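PDB 2IMP: lactaldehyde dehydrogenase from Escherichia coli, which catalyses the NAD(+)-dependent, irreversible oxidation of L-lactaldehyde to L-lactate, and also oxidises glycolaldehyde, serving L-fucose and L-rhamnose degradation. Local coordinates for residues Ser178-Asn183 with Pro327-Ala332; Arg120-Glu125 with His464-Tyr469; Gly410-Ile415 with Arg439-Ala444. One frame throughout, in Å; residues are numbered along the deposited sequence.

Contact 1 (Ser178-Asn183 with Pro327-Ala332); sequences SEFTPN and PLINAA. With NAI (1,4-dihydronicotinamide adenine dinucleotide), chain D.
The amide of Asn330 lies over one face of the Phe180 ring, at the nicotinamide end of the NAD pocket of this aldehyde dehydrogenase. Phe180 sits in a type I turn after strand 172-176 of the Rossmann-like cofactor domain; Asn330 is the N-cap of helix 331-346. The tight part is here: ND2 of Asn330 stands 3.4 Å from CZ of Phe180, offset toward the rim of the ring, with the amide and ring planes 62° apart. Glu179 CG covers the opposite face, so the phenyl is sandwiched between its own neighbour and the amide. At the edge of the phenyl ring, in its plane, C2N of NAI lies 3.5 Å from Phe180 CZ, and Phe180 CE2 is 3.4 Å from the ribose oxygen O4D of NAI. The amide is held by its other end, OD1 of Asn330 accepting from the backbone N of Ala333. Packing is looser and purely apolar on the other flank, away from the cofactor, where Phe180 CB is 4.2 Å from Ile329 CG1 and Thr181 CG2 is 4.1 Å from Ile329 CD1. With an alanine in place of Phe180, the Asn330 amide would probably lose the surface it rests on and the nicotinamide ribose its aromatic neighbour. Ser178 OG accepts from Phe180 N, an ST turn within the type I turn. Glu179, its chain bent at chi2 (-94°), spans the cofactor: OE2 meets the adenosine ribose hydroxyl O2B of NAI at 2.9 Å, while OE1 takes a weak bond from the carboxamide N7N of NAI at 2.8 Å.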
loop_
_atom_site.group_PDB
_atom_site.type_symbol
_atom_site.label_atom_id
_atom_site.label_comp_id
_atom_site.label_asym_id
_atom_site.label_seq_id
_atom_site.Cartn_x
_atom_site.Cartn_y
_atom_site.Cartn_z
ATOM N N SER A 178 35.395 -3.680 -5.282
ATOM C CA SER A 178 36.386 -2.794 -5.875
ATOM C C SER A 178 37.772 -3.460 -5.806
ATOM O O SER A 178 38.044 -4.192 -4.851
ATOM C CB SER A 178 36.436 -1.468 -5.109
ATOM O OG SER A 178 37.662 -0.783 -5.338
ATOM N N GLU A 179 38.620 -3.233 -6.803
ATOM C CA GLU A 179 39.953 -3.823 -6.774
ATOM C C GLU A 179 40.821 -3.310 -5.601
ATOM O O GLU A 179 41.825 -3.924 -5.247
ATOM C CB GLU A 179 40.692 -3.579 -8.096
ATOM C CG GLU A 179 40.769 -2.124 -8.533
ATOM C CD GLU A 179 39.648 -1.743 -9.487
ATOM O OE1 GLU A 179 39.961 -1.340 -10.628
ATOM O OE2 GLU A 179 38.457 -1.855 -9.101
ATOM N N PHE A 180 40.406 -2.188 -5.017
ATOM C CA PHE A 180 41.112 -1.583 -3.895
ATOM C C PHE A 180 40.701 -2.145 -2.525
ATOM O O PHE A 180 41.468 -2.081 -1.564
ATOM C CB PHE A 180 40.884 -0.071 -3.876
ATOM C CG PHE A 180 41.338 0.620 -5.116
ATOM C CD1 PHE A 180 42.682 0.616 -5.474
ATOM C CD2 PHE A 180 40.423 1.259 -5.944
ATOM C CE1 PHE A 180 43.109 1.233 -6.643
ATOM C CE2 PHE A 180 40.841 1.876 -7.114
ATOM C CZ PHE A 180 42.186 1.863 -7.463
ATOM N N THR A 181 39.488 -2.687 -2.450
ATOM C CA THR A 181 38.973 -3.235 -1.197
ATOM C C THR A 181 38.244 -4.601 -1.349
ATOM O O THR A 181 37.073 -4.738 -0.992
ATOM C CB THR A 181 38.001 -2.224 -0.525
ATOM O OG1 THR A 181 36.905 -1.947 -1.408
ATOM C CG2 THR A 181 38.716 -0.914 -0.214
ATOM N N PRO A 182 38.947 -5.619 -1.863
ATOM C CA PRO A 182 38.355 -6.942 -2.057
ATOM C C PRO A 182 38.422 -7.897 -0.842
ATOM O O PRO A 182 37.638 -8.844 -0.749
ATOM C CB PRO A 182 39.153 -7.487 -3.227
ATOM C CG PRO A 182 40.537 -6.993 -2.892
ATOM C CD PRO A 182 40.289 -5.552 -2.475
ATOM N N ASN A 183 39.358 -7.644 0.065
ATOM C CA ASN A 183 39.539 -8.514 1.221
ATOM C C ASN A 183 38.298 -8.763 2.078
ATOM O O ASN A 183 37.999 -9.911 2.418
ATOM C CB ASN A 183 40.689 -8.004 2.081
ATOM C CG ASN A 183 41.994 -8.002 1.325
ATOM O OD1 ASN A 183 42.171 -8.791 0.400
ATOM N ND2 ASN A 183 42.913 -7.126 1.712
ATOM N N PRO A 327 43.787 7.658 6.143
ATOM C CA PRO A 327 44.315 8.142 4.866
ATOM C C PRO A 327 43.281 8.008 3.726
ATOM O O PRO A 327 42.273 7.312 3.868
ATOM C CB PRO A 327 45.502 7.225 4.635
ATOM C CG PRO A 327 44.965 5.912 5.132
ATOM C CD PRO A 327 44.291 6.304 6.439
ATOM N N LEU A 328 43.532 8.696 2.618
ATOM C CA LEU A 328 42.662 8.575 1.463
ATOM C C LEU A 328 42.883 7.193 0.802
ATOM O O LEU A 328 43.940 6.586 0.996
ATOM C CB LEU A 328 42.950 9.692 0.460
ATOM C CG LEU A 328 42.690 11.118 0.947
ATOM C CD1 LEU A 328 42.862 12.088 -0.217
ATOM C CD2 LEU A 328 41.281 11.224 1.509
ATOM N N ILE A 329 41.906 6.713 0.038
ATOM C CA ILE A 329 42.008 5.391 -0.577
ATOM C C ILE A 329 43.286 5.108 -1.405
ATOM O O ILE A 329 43.929 4.075 -1.220
ATOM C CB ILE A 329 40.753 5.078 -1.447
ATOM C CG1 ILE A 329 40.721 3.591 -1.803
ATOM C CG2 ILE A 329 40.760 5.921 -2.707
ATOM C CD1 ILE A 329 40.681 2.668 -0.594
ATOM N N ASN A 330 43.645 6.017 -2.304
ATOM C CA ASN A 330 44.836 5.821 -3.126
ATOM C C ASN A 330 45.524 7.121 -3.610
ATOM O O ASN A 330 45.049 8.226 -3.351
ATOM C CB ASN A 330 44.500 4.952 -4.342
ATOM C CG ASN A 330 43.343 5.507 -5.156
ATOM O OD1 ASN A 330 43.265 6.710 -5.408
ATOM N ND2 ASN A 330 42.441 4.625 -5.582
ATOM N N ALA A 331 46.638 6.951 -4.314
ATOM C CA ALA A 331 47.412 8.066 -4.840
ATOM C C ALA A 331 46.606 9.059 -5.697
ATOM O O ALA A 331 46.652 10.268 -5.466
ATOM C CB ALA A 331 48.597 7.535 -5.642
ATOM N N ALA A 332 45.882 8.546 -6.686
ATOM C CA ALA A 332 45.087 9.413 -7.543
ATOM C C ALA A 332 44.089 10.260 -6.756
ATOM O O ALA A 332 43.862 11.426 -7.074
ATOM C CB ALA A 332 44.358 8.594 -8.569
HETATM P PA NAI D . 34.453 3.750 -9.226
HETATM O O1A NAI D . 33.319 3.942 -10.145
HETATM O O2A NAI D . 35.791 4.196 -9.826
HETATM O O5B NAI D . 34.525 2.213 -8.801
HETATM C C5B NAI D . 33.440 1.502 -8.225
HETATM C C4B NAI D . 33.252 0.120 -8.873
HETATM O O4B NAI D . 32.937 0.233 -10.262
HETATM C C3B NAI D . 34.493 -0.784 -8.809
HETATM O O3B NAI D . 34.113 -2.112 -8.460
HETATM C C2B NAI D . 35.085 -0.644 -10.197
HETATM O O2B NAI D . 35.945 -1.678 -10.602
HETATM C C1B NAI D . 33.853 -0.517 -11.056
HETATM N N9A NAI D . 34.094 0.163 -12.363
HETATM C C8A NAI D . 34.903 1.252 -12.686
HETATM N N7A NAI D . 34.792 1.497 -14.027
HETATM C C5A NAI D . 33.939 0.595 -14.561
HETATM C C6A NAI D . 33.461 0.381 -15.871
HETATM N N6A NAI D . 33.862 1.152 -16.879
HETATM N N1A NAI D . 32.557 -0.666 -16.109
HETATM C C2A NAI D . 32.127 -1.488 -15.058
HETATM N N3A NAI D . 32.607 -1.267 -13.757
HETATM C C4A NAI D . 33.492 -0.243 -13.519
HETATM O O3 NAI D . 34.077 4.589 -7.911
HETATM P PN NAI D . 34.828 4.571 -6.484
HETATM O O1N NAI D . 35.001 3.192 -5.995
HETATM O O2N NAI D . 34.084 5.526 -5.595
HETATM O O5D NAI D . 36.239 5.257 -6.887
HETATM C C5D NAI D . 37.460 4.582 -7.047
HETATM C C4D NAI D . 38.481 5.611 -7.476
HETATM O O4D NAI D . 39.664 4.942 -7.904
HETATM C C3D NAI D . 38.246 6.683 -8.565
HETATM O O3D NAI D . 38.069 7.953 -7.969
HETATM C C2D NAI D . 39.452 6.629 -9.465
HETATM O O2D NAI D . 39.902 7.904 -9.862
HETATM C C1D NAI D . 40.449 5.858 -8.635
HETATM N N1N NAI D . 41.477 5.202 -9.506
HETATM C C2N NAI D . 41.168 3.944 -10.033
HETATM C C3N NAI D . 42.112 3.279 -10.862
HETATM C C7N NAI D . 41.800 1.916 -11.439
HETATM O O7N NAI D . 42.750 1.297 -12.242
HETATM N N7N NAI D . 40.653 1.270 -11.218
HETATM C C4N NAI D . 43.365 3.922 -11.134
HETATM C C5N NAI D . 43.660 5.206 -10.588
HETATM C C6N NAI D . 42.696 5.836 -9.767
#

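Contact 2 (Arg120-Glu125 with His464-Tyr469); sequences RRYEGE and HGLHEY
Tyr122 CB meets the methyl CD2 of Leu466 at 3.7 Å where the oligomerisation strands of the aldehyde dehydrogenase fold pass the end of helix 462-467. This is the closest apolar approach of the two segments. Leu466 carries its CG anti to the backbone N (chi1 -179°), which extends the branch toward Tyr122. Beside it the edge of the His467 imidazole approaches the same carbon, with NE2 4.4 Å from Tyr122 CB. A water lying in the imidazole plane links the backbone of 120-125 to the His467 side chain, accepting from Glu123 N at 3.0 Å and bonding to His467 NE2 at 3.1 Å. The phenol itself leads away from the helix, to Leu168 of helix 155-168 and Lys140 of strand 134-149, while Leu466 is backed by Trp118 and Thr169. Further out, strand 123-127 runs antiparallel to strand 134-149, Glu125 bonding through its backbone to Leu138, and Gly124 and Glu125 extend the sheet by an antiparallel ladder with a strand of the second subunit. Lys463 of the third subunit forms a salt bridge with Glu123, and His464 of the fourth subunit completes the shell, its NE2 hydrogen-bonded to Glu125 OE1.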
loop_
_atom_site.group_PDB
_atom_site.type_symbol
_atom_site.label_atom_id
_atom_site.label_comp_id
_atom_site.label_asym_id
_atom_site.label_seq_id
_atom_site.Cartn_x
_atom_site.Cartn_y
_atom_site.Cartn_z
ATOM N N ARG A 120 7.788 -12.731 4.132
ATOM C CA ARG A 120 6.337 -12.898 4.077
ATOM C C ARG A 120 5.576 -11.569 3.911
ATOM O O ARG A 120 4.354 -11.532 4.041
ATOM C CB ARG A 120 5.843 -13.551 5.372
ATOM C CG ARG A 120 6.396 -14.939 5.672
ATOM C CD ARG A 120 6.474 -15.141 7.174
ATOM N NE ARG A 120 6.659 -16.535 7.574
ATOM C CZ ARG A 120 7.193 -16.904 8.735
ATOM N NH1 ARG A 120 7.606 -15.984 9.597
ATOM N NH2 ARG A 120 7.291 -18.190 9.049
ATOM N N ARG A 121 6.304 -10.497 3.621
ATOM C CA ARG A 121 5.690 -9.184 3.527
ATOM C C ARG A 121 5.550 -8.515 2.143
ATOM O O ARG A 121 4.593 -7.766 1.937
ATOM C CB ARG A 121 6.405 -8.229 4.483
ATOM C CG ARG A 121 6.276 -8.642 5.940
ATOM C CD ARG A 121 6.843 -7.594 6.870
ATOM N NE ARG A 121 6.344 -7.774 8.232
ATOM C CZ ARG A 121 6.760 -8.717 9.073
ATOM N NH1 ARG A 121 7.702 -9.575 8.708
ATOM N NH2 ARG A 121 6.210 -8.805 10.277
ATOM N N TYR A 122 6.474 -8.741 1.213
ATOM C CA TYR A 122 6.290 -8.087 -0.077
ATOM C C TYR A 122 5.024 -8.623 -0.767
ATOM O O TYR A 122 4.849 -9.833 -0.928
ATOM C CB TYR A 122 7.552 -8.201 -0.955
ATOM C CG TYR A 122 7.959 -9.577 -1.433
ATOM C CD1 TYR A 122 7.567 -10.043 -2.686
ATOM C CD2 TYR A 122 8.797 -10.381 -0.665
ATOM C CE1 TYR A 122 8.016 -11.268 -3.170
ATOM C CE2 TYR A 122 9.243 -11.609 -1.133
ATOM C CZ TYR A 122 8.852 -12.045 -2.386
ATOM O OH TYR A 122 9.303 -13.250 -2.855
ATOM N N GLU A 123 4.133 -7.709 -1.129
ATOM C CA GLU A 123 2.849 -8.104 -1.690
ATOM C C GLU A 123 2.587 -7.874 -3.181
ATOM O O GLU A 123 3.057 -6.910 -3.775
ATOM C CB GLU A 123 1.717 -7.408 -0.921
ATOM C CG GLU A 123 1.911 -7.300 0.581
ATOM C CD GLU A 123 0.730 -6.628 1.262
ATOM O OE1 GLU A 123 0.151 -5.693 0.665
ATOM O OE2 GLU A 123 0.387 -7.025 2.395
ATOM N N GLY A 124 1.805 -8.790 -3.745
ATOM C CA GLY A 124 1.372 -8.686 -5.118
ATOM C C GLY A 124 0.014 -8.021 -4.937
ATOM O O GLY A 124 -0.352 -7.679 -3.811
ATOM N N GLU A 125 -0.749 -7.832 -6.004
ATOM C CA GLU A 125 -2.039 -7.176 -5.856
ATOM C C GLU A 125 -3.176 -7.798 -6.669
ATOM O O GLU A 125 -2.948 -8.458 -7.678
ATOM C CB GLU A 125 -1.914 -5.698 -6.252
ATOM C CG GLU A 125 -0.704 -4.999 -5.651
ATOM C CD GLU A 125 -0.212 -3.835 -6.495
ATOM O OE1 GLU A 125 -0.139 -3.978 -7.733
ATOM O OE2 GLU A 125 0.117 -2.781 -5.919
ATOM N N HIS A 464 11.098 0.089 -0.826
ATOM C CA HIS A 464 11.376 0.463 -2.200
ATOM C C HIS A 464 12.692 -0.120 -2.727
ATOM O O HIS A 464 12.802 -0.447 -3.902
ATOM C CB HIS A 464 11.356 1.985 -2.326
ATOM C CG HIS A 464 10.054 2.589 -1.898
ATOM N ND1 HIS A 464 8.867 2.342 -2.554
ATOM C CD2 HIS A 464 9.742 3.371 -0.836
ATOM C CE1 HIS A 464 7.882 2.938 -1.917
ATOM N NE2 HIS A 464 8.378 3.571 -0.869
ATOM N N GLY A 465 13.673 -0.255 -1.840
ATOM C CA GLY A 465 14.940 -0.846 -2.238
ATOM C C GLY A 465 14.694 -2.314 -2.532
ATOM O O GLY A 465 15.242 -2.873 -3.480
ATOM N N LEU A 466 13.861 -2.950 -1.712
ATOM C CA LEU A 466 13.540 -4.356 -1.931
ATOM C C LEU A 466 12.821 -4.581 -3.266
ATOM O O LEU A 466 13.092 -5.549 -3.979
ATOM C CB LEU A 466 12.647 -4.901 -0.814
ATOM C CG LEU A 466 12.316 -6.387 -1.015
ATOM C CD1 LEU A 466 13.402 -7.227 -0.340
ATOM C CD2 LEU A 466 10.947 -6.727 -0.445
ATOM N N HIS A 467 11.902 -3.671 -3.580
ATOM C CA HIS A 467 11.134 -3.762 -4.813
ATOM C C HIS A 467 11.968 -3.616 -6.092
ATOM O O HIS A 467 11.539 -4.048 -7.157
ATOM C CB HIS A 467 9.986 -2.745 -4.796
ATOM C CG HIS A 467 8.878 -3.106 -3.852
ATOM N ND1 HIS A 467 7.837 -2.257 -3.552
ATOM C CD2 HIS A 467 8.646 -4.244 -3.148
ATOM C CE1 HIS A 467 7.013 -2.848 -2.710
ATOM N NE2 HIS A 467 7.480 -4.058 -2.448
ATOM N N GLU A 468 13.145 -3.003 -5.984
ATOM C CA GLU A 468 14.010 -2.885 -7.154
ATOM C C GLU A 468 14.391 -4.286 -7.694
ATOM O O GLU A 468 14.727 -4.444 -8.864
ATOM C CB GLU A 468 15.309 -2.121 -6.823
ATOM C CG GLU A 468 15.176 -0.618 -6.573
ATOM C CD GLU A 468 14.514 0.135 -7.725
ATOM O OE1 GLU A 468 14.633 -0.311 -8.890
ATOM O OE2 GLU A 468 13.883 1.184 -7.462
ATOM N N TYR A 469 14.327 -5.284 -6.813
ATOM C CA TYR A 469 14.664 -6.655 -7.180
ATOM C C TYR A 469 13.467 -7.532 -7.554
ATOM O O TYR A 469 13.562 -8.759 -7.638
ATOM C CB TYR A 469 15.473 -7.315 -6.056
ATOM C CG TYR A 469 16.888 -6.789 -6.012
ATOM C CD1 TYR A 469 17.202 -5.630 -5.304
ATOM C CD2 TYR A 469 17.902 -7.410 -6.747
ATOM C CE1 TYR A 469 18.497 -5.096 -5.330
ATOM C CE2 TYR A 469 19.198 -6.887 -6.781
ATOM C CZ TYR A 469 19.485 -5.728 -6.072
ATOM O OH TYR A 469 20.754 -5.187 -6.131
HETATM O O HOH W 1 4.918 -4.873 -0.819
#

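Contact 3 (Gly410-Ile415 with Arg439-Ala444); sequences GLTSSI and RENFEA. With LAC (lactic acid), chain E; SO4 (sulfate ion), chain B.
One loop side chain spans two residues of a strand: Asn441 packs across Thr412 and Ser414 of strand 409-416 by van der Waals contact. This strand and its parallel neighbour 434-437, joined through helix 420-429, form a beta-alpha-beta crossover in the catalytic domain, and the loop after 434-437 folds back over the sheet. Thr412 CG2 is 4.1 Å from Asn441 CG, the two side chains sliding past each other in opposite directions; Ser414 CB borders the same side chain. Thr412 has CG2 anti to the backbone N, which turns the methyl to Asn441 and lets OG1 bond to Glu434 OE1. Farther along the loop, Glu443 serves the lactate site: Glu443 OE2 is 2.7 Å from LAC O, and Glu443 OE2 is 2.9 Å from LAC OXT. The same carboxylate oxygen makes a salt bridge with Arg161. Arg439 points away from the strand and shapes the loop instead. Its NH1 forms a salt bridge with Glu134 of the fourth subunit. The guanidinium grips Glu440 side-on, NE (2.8 Å) and NH2 (2.9 Å) of Arg439 both donating to the one carbonyl oxygen O of Glu440, which lies close to the guanidinium plane.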
loop_
_atom_site.group_PDB
_atom_site.type_symbol
_atom_site.label_atom_id
_atom_site.label_comp_id
_atom_site.label_asym_id
_atom_site.label_seq_id
_atom_site.Cartn_x
_atom_site.Cartn_y
_atom_site.Cartn_z
ATOM N N GLY A 410 21.850 15.036 -6.767
ATOM C CA GLY A 410 20.721 15.281 -5.891
ATOM C C GLY A 410 20.404 14.114 -4.984
ATOM O O GLY A 410 19.265 13.672 -4.903
ATOM N N LEU A 411 21.423 13.607 -4.303
ATOM C CA LEU A 411 21.244 12.496 -3.393
ATOM C C LEU A 411 20.859 12.913 -1.951
ATOM O O LEU A 411 19.788 12.561 -1.470
ATOM C CB LEU A 411 22.519 11.644 -3.365
ATOM C CG LEU A 411 22.518 10.400 -2.469
ATOM C CD1 LEU A 411 21.350 9.485 -2.829
ATOM C CD2 LEU A 411 23.849 9.669 -2.626
ATOM N N THR A 412 21.730 13.684 -1.300
ATOM C CA THR A 412 21.506 14.114 0.078
ATOM C C THR A 412 21.623 15.637 0.339
ATOM O O THR A 412 22.431 16.325 -0.279
ATOM C CB THR A 412 22.501 13.406 1.031
ATOM O OG1 THR A 412 22.425 11.988 0.840
ATOM C CG2 THR A 412 22.179 13.729 2.482
ATOM N N SER A 413 20.804 16.128 1.264
ATOM C CA SER A 413 20.801 17.534 1.661
ATOM C C SER A 413 20.475 17.722 3.164
ATOM O O SER A 413 19.996 16.795 3.820
ATOM C CB SER A 413 19.781 18.325 0.833
ATOM O OG SER A 413 18.454 17.929 1.132
ATOM N N SER A 414 20.734 18.917 3.688
ATOM C CA SER A 414 20.451 19.196 5.089
ATOM C C SER A 414 20.283 20.687 5.434
ATOM O O SER A 414 20.858 21.561 4.783
ATOM C CB SER A 414 21.548 18.605 5.980
ATOM O OG SER A 414 22.769 19.306 5.832
ATOM N N ILE A 415 19.487 20.955 6.461
ATOM C CA ILE A 415 19.261 22.318 6.909
ATOM C C ILE A 415 19.072 22.430 8.432
ATOM O O ILE A 415 18.529 21.523 9.069
ATOM C CB ILE A 415 18.039 22.949 6.199
ATOM C CG1 ILE A 415 17.921 24.427 6.585
ATOM C CG2 ILE A 415 16.775 22.191 6.557
ATOM C CD1 ILE A 415 16.851 25.188 5.833
ATOM N N ARG A 439 20.112 17.485 12.336
ATOM C CA ARG A 439 20.820 16.256 12.682
ATOM C C ARG A 439 21.863 15.895 11.611
ATOM O O ARG A 439 21.874 16.494 10.538
ATOM C CB ARG A 439 19.848 15.082 12.860
ATOM C CG ARG A 439 18.993 14.772 11.642
ATOM C CD ARG A 439 18.626 13.283 11.574
ATOM N NE ARG A 439 19.766 12.462 11.162
ATOM C CZ ARG A 439 19.715 11.152 10.927
ATOM N NH1 ARG A 439 18.573 10.484 11.062
ATOM N NH2 ARG A 439 20.814 10.506 10.547
ATOM N N GLU A 440 22.728 14.929 11.901
ATOM C CA GLU A 440 23.746 14.546 10.936
ATOM C C GLU A 440 23.240 13.611 9.809
ATOM O O GLU A 440 22.210 12.953 9.954
ATOM C CB GLU A 440 24.945 13.912 11.658
ATOM C CG GLU A 440 24.775 12.471 12.119
ATOM C CD GLU A 440 23.676 12.288 13.144
ATOM O OE1 GLU A 440 23.392 13.230 13.916
ATOM O OE2 GLU A 440 23.107 11.182 13.189
ATOM N N ASN A 441 23.969 13.571 8.697
ATOM C CA ASN A 441 23.582 12.743 7.561
ATOM C C ASN A 441 23.939 11.239 7.679
ATOM O O ASN A 441 25.112 10.875 7.785
ATOM C CB ASN A 441 24.203 13.286 6.267
ATOM C CG ASN A 441 23.945 14.766 6.065
ATOM O OD1 ASN A 441 22.847 15.256 6.312
ATOM N ND2 ASN A 441 24.961 15.484 5.598
ATOM N N PHE A 442 22.909 10.397 7.653
ATOM C CA PHE A 442 23.056 8.943 7.722
ATOM C C PHE A 442 21.706 8.212 7.510
ATOM O O PHE A 442 20.843 8.222 8.386
ATOM C CB PHE A 442 23.661 8.519 9.064
ATOM C CG PHE A 442 24.188 7.100 9.077
ATOM C CD1 PHE A 442 24.742 6.562 10.234
ATOM C CD2 PHE A 442 24.138 6.304 7.931
ATOM C CE1 PHE A 442 25.243 5.254 10.252
ATOM C CE2 PHE A 442 24.635 4.999 7.937
ATOM C CZ PHE A 442 25.187 4.472 9.100
ATOM N N GLU A 443 21.548 7.592 6.344
ATOM C CA GLU A 443 20.308 6.906 6.005
ATOM C C GLU A 443 19.955 5.661 6.846
ATOM O O GLU A 443 20.810 4.835 7.156
ATOM C CB GLU A 443 20.304 6.512 4.518
ATOM C CG GLU A 443 21.377 5.506 4.130
ATOM C CD GLU A 443 22.632 6.164 3.583
ATOM O OE1 GLU A 443 23.075 7.185 4.156
ATOM O OE2 GLU A 443 23.180 5.656 2.580
ATOM N N ALA A 444 18.681 5.561 7.204
ATOM C CA ALA A 444 18.182 4.424 7.959
ATOM C C ALA A 444 17.903 3.220 7.033
ATOM O O ALA A 444 17.570 3.408 5.856
ATOM C CB ALA A 444 16.902 4.818 8.699
HETATM C C LAC E . 26.053 5.572 1.193
HETATM C CA LAC E . 27.367 5.290 0.527
HETATM C CB LAC E . 28.100 4.174 1.291
HETATM O O LAC E . 25.000 5.395 0.581
HETATM O OHN LAC E . 27.148 4.827 -0.817
HETATM O OXT LAC E . 26.041 6.058 2.439
HETATM S S SO4 B . 24.137 15.277 -3.425
HETATM O O1 SO4 B . 25.147 15.373 -4.485
HETATM O O2 SO4 B . 24.292 13.995 -2.711
HETATM O O3 SO4 B . 24.275 16.399 -2.493
HETATM O O4 SO4 B . 22.815 15.382 -4.037
#

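Overall arrangement
The three contacts lie at different distances from the active site, in different parts of the fold. Contact 1 borders the cofactor, contact 3 brings Glu443 to the lactate, and contact 2 touches neither ligand. Thr181 of contact 1 has its side chain about 11 Å from the bound lactate, and the side chain of Leu466 in contact 2 lies about 11 Å from that of the lactate-binding Arg161. Contacts 1 and 3 lie on opposite sides of the chain's centre, their centres about 25 Å apart; the centres of contacts 1 and 2 are about 34 Å apart. Contacts 2 and 3 approach most closely, about 9 Å between nearest atoms. Both reach the fourth subunit, and in contact 3 the substrate loop itself meets that interface, Glu443 packing on Tyr476 of the fourth subunit.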